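Putative 6-pyruvoyl tetrahydrobiopterin synthase (Caenorhabditis elegans, PDB 2G64) probably converts 7,8-dihydroneopterin triphosphate into 6-pyruvoyl tetrahydropterin, a zinc-dependent step with loss of triphosphate in tetrahydrobiopterin biosynthesis. Local coordinates at residues 75-80 against 113-118. The protein carries 1 engineered substitution. Sequence-based numbering, arbitrary orientation.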
ATOM      1  N   MET A  75      -7.208  11.541 -20.013  1.00 16.65           N
ATOM      2  CA  MET A  75      -7.281  10.203 -19.406  1.00 14.97           C
ATOM      3  C   MET A  75      -8.740   9.772 -19.161  1.00 24.55           C
ATOM      4  O   MET A  75      -9.080   8.604 -19.348  1.00 19.68           O
ATOM      5  CB  MET A  75      -6.474  10.143 -18.108  1.00 18.80           C
ATOM      6  CG  MET A  75      -4.966  10.120 -18.363  1.00 18.97           C
ATOM      7  SD  MET A  75      -3.994  10.123 -16.846  1.00 19.12           S
ATOM      8  CE  MET A  75      -4.473   8.563 -16.061  1.00 18.60           C
ATOM      9  N   SER A  76      -9.591  10.712 -18.750  1.00 19.01           N
ATOM     10  CA  SER A  76     -11.023  10.431 -18.553  0.50 16.58           C
ATOM     11  C   SER A  76     -11.671   9.904 -19.828  1.00 19.23           C
ATOM     12  O   SER A  76     -12.472   8.966 -19.793  1.00 18.88           O
ATOM     13  CB  SER A  76     -11.772  11.680 -18.067  0.50 20.06           C
ATOM     14  OG  SER A  76     -13.043  11.330 -17.530  0.50 18.30           O
ATOM     15  N   LEU A  77     -11.324  10.507 -20.957  1.00 19.98           N
ATOM     16  CA  LEU A  77     -11.861  10.099 -22.255  1.00 18.72           C
ATOM     17  C   LEU A  77     -11.528   8.644 -22.560  1.00 25.52           C
ATOM     18  O   LEU A  77     -12.382   7.878 -23.036  1.00 19.68           O
ATOM     19  CB  LEU A  77     -11.306  10.994 -23.351  1.00 23.51           C
ATOM     20  CG  LEU A  77     -11.931  12.376 -23.468  1.00 25.53           C
ATOM     21  CD1 LEU A  77     -11.237  13.119 -24.587  1.00 23.34           C
ATOM     22  CD2 LEU A  77     -13.450  12.264 -23.739  1.00 30.59           C
ATOM     23  N   VAL A  78     -10.298   8.246 -22.246  1.00 18.33           N
ATOM     24  CA  VAL A  78      -9.887   6.862 -22.434  1.00 17.96           C
ATOM     25  C   VAL A  78     -10.611   5.945 -21.432  1.00 18.74           C
ATOM     26  O   VAL A  78     -11.104   4.871 -21.799  1.00 18.27           O
ATOM     27  CB  VAL A  78      -8.343   6.703 -22.298  1.00 19.11           C
ATOM     28  CG1 VAL A  78      -7.914   5.279 -22.590  1.00 16.80           C
ATOM     29  CG2 VAL A  78      -7.602   7.699 -23.226  1.00 20.57           C
ATOM     30  N   LEU A  79     -10.655   6.363 -20.168  1.00 19.15           N
ATOM     31  CA  LEU A  79     -11.242   5.545 -19.108  1.00 16.69           C
ATOM     32  C   LEU A  79     -12.738   5.303 -19.359  1.00 21.89           C
ATOM     33  O   LEU A  79     -13.280   4.263 -18.998  1.00 18.01           O
ATOM     34  CB  LEU A  79     -11.014   6.199 -17.744  1.00 16.96           C
ATOM     35  CG  LEU A  79      -9.585   6.040 -17.205  1.00 14.59           C
ATOM     36  CD1 LEU A  79      -9.383   7.057 -16.061  1.00 23.70           C
ATOM     37  CD2 LEU A  79      -9.339   4.612 -16.723  1.00 16.06           C
ATOM     38  N   ASP A  80     -13.394   6.263 -20.003  1.00 19.08           N
ATOM     39  CA  ASP A  80     -14.827   6.147 -20.304  1.00 15.80           C
ATOM     40  C   ASP A  80     -15.101   4.929 -21.189  1.00 23.00           C
ATOM     41  O   ASP A  80     -16.178   4.330 -21.124  1.00 19.92           O
ATOM     42  CB  ASP A  80     -15.302   7.394 -21.060  1.00 16.25           C
ATOM     43  CG  ASP A  80     -15.600   8.566 -20.146  1.00 23.99           C
ATOM     44  OD1 ASP A  80     -15.609   8.407 -18.907  1.00 24.67           O
ATOM     45  OD2 ASP A  80     -15.802   9.672 -20.691  1.00 34.44           O
ATOM     46  N   LYS A 113      -2.846   8.265 -26.619  1.00 18.69           N
ATOM     47  CA  LYS A 113      -2.051   9.033 -27.589  1.00 24.50           C
ATOM     48  C   LYS A 113      -2.961   9.739 -28.614  1.00 32.27           C
ATOM     49  O   LYS A 113      -2.725  10.900 -28.984  1.00 24.38           O
ATOM     50  CB  LYS A 113      -1.019   8.134 -28.243  1.00 19.95           C
ATOM     51  CG  LYS A 113       0.229   8.840 -28.728  1.00 30.99           C
ATOM     52  CD  LYS A 113       1.328   7.818 -28.956  1.00 34.35           C
ATOM     53  CE  LYS A 113       2.112   8.106 -30.222  1.00 69.02           C
ATOM     54  NZ  LYS A 113       3.010   6.967 -30.576  1.00 41.29           N
ATOM     55  N   SER A 114      -4.032   9.049 -29.006  1.00 19.30           N
ATOM     56  CA  SER A 114      -5.024   9.534 -29.958  1.00 26.13           C
ATOM     57  C   SER A 114      -5.852  10.738 -29.494  1.00 31.36           C
ATOM     58  O   SER A 114      -6.414  11.446 -30.318  1.00 30.70           O
ATOM     59  CB  SER A 114      -5.946   8.383 -30.395  1.00 22.00           C
ATOM     60  OG  SER A 114      -7.094   8.296 -29.576  1.00 25.05           O
ATOM     61  N   VAL A 115      -5.933  10.977 -28.188  1.00 22.24           N
ATOM     62  CA  VAL A 115      -6.754  12.074 -27.676  0.50 20.07           C
ATOM     63  C   VAL A 115      -5.934  13.194 -27.048  1.00 25.65           C
ATOM     64  O   VAL A 115      -6.474  14.227 -26.658  1.00 22.20           O
ATOM     65  CB  VAL A 115      -7.887  11.613 -26.702  0.50 23.07           C
ATOM     66  CG1 VAL A 115      -8.849  10.650 -27.397  0.50 29.02           C
ATOM     67  CG2 VAL A 115      -7.330  11.017 -25.399  0.50  9.83           C
ATOM     68  N   MET A 116      -4.622  13.005 -26.964  1.00 25.38           N
ATOM     69  CA  MET A 116      -3.791  13.959 -26.228  1.00 27.40           C
ATOM     70  C   MET A 116      -3.561  15.266 -26.964  1.00 25.80           C
ATOM     71  O   MET A 116      -3.258  15.262 -28.152  1.00 29.67           O
ATOM     72  CB  MET A 116      -2.442  13.345 -25.870  1.00 25.74           C
ATOM     73  CG  MET A 116      -2.478  12.509 -24.621  1.00 22.60           C
ATOM     74  SD  MET A 116      -0.872  11.785 -24.314  1.00 23.12           S
ATOM     75  CE  MET A 116      -0.070  13.148 -23.432  1.00 20.94           C
ATOM     76  N   SER A 117      -3.667  16.368 -26.225  1.00 31.50           N
ATOM     77  CA  SER A 117      -3.278  17.695 -26.732  1.00 46.22           C
ATOM     78  C   SER A 117      -1.802  17.784 -27.140  1.00 49.03           C
ATOM     79  O   SER A 117      -1.471  18.399 -28.154  1.00 50.86           O
ATOM     80  CB  SER A 117      -3.686  18.829 -25.761  1.00 37.65           C
ATOM     81  OG  SER A 117      -3.159  18.675 -24.441  1.00 28.37           O
ATOM     82  N   ASN A 118      -0.925  17.144 -26.371  1.00 37.78           N
ATOM     83  CA  ASN A 118       0.498  17.049 -26.727  1.00 40.83           C
ATOM     84  C   ASN A 118       1.039  15.618 -26.575  1.00 24.31           C
ATOM     85  O   ASN A 118       1.636  15.272 -25.541  1.00 32.04           O
ATOM     86  CB  ASN A 118       1.326  18.050 -25.893  1.00 39.42           C
ATOM     87  CG  ASN A 118       2.831  17.938 -26.143  1.00 65.30           C
ATOM     88  OD1 ASN A 118       3.270  17.559 -27.231  1.00 57.36           O
ATOM     89  ND2 ASN A 118       3.626  18.278 -25.130  1.00 58.40           N
TER
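L77 and V78, in the last turns of helix 68-80, meet V115 at the end of helix 101-115. The contact is small, burying 122 Å² in all. M75 begins the segment but turns to the sheet instead, where its side chain lies on W50 and V52 of strand 44-57. Its carbonyl oxygen accepts the helical bond from L79 N.

The side chain of L77 leaves the backbone toward 113-118. CG is turned away from the carbonyl side of the chain (chi1 -77°), and CD1 continues the extended line (chi2 179°). This methyl is the end that touches: L77 CD1 lies 4.2 Å from V115 CB and sits against the fork of the valine. The CA atoms of L77 and V115 are 7.7 Å apart. L77 is exposed, so this side of the contact faces solvent.

V78 follows on the buried side. CG1 is anti to the backbone N (chi1 -176°), which leaves CG2 beside that N and facing V115. V78 CG2 and V115 CG2 meet methyl to methyl at 4.0 Å. V115 has two deposited conformers; the pairing is described for one, the other not assessed. V78 also touches M108, K111 and L112, so V115 is one of several residues of helix 101-115 against it.

L79 returns to the sheet and packs on F15 and W50. D80 is bonded through its carbonyl oxygen to R85. S117 OG bonds to both E74 and Y66, which tethers the loop after V115 to helix 68-80 and to Y66. In this T-fold, the two helices lie on one face of the sheet. No hydrogen bond crosses between the two segments, so the contact rests on van der Waals and hydrophobic packing of aliphatic groups, with no polar bond to fix its direction.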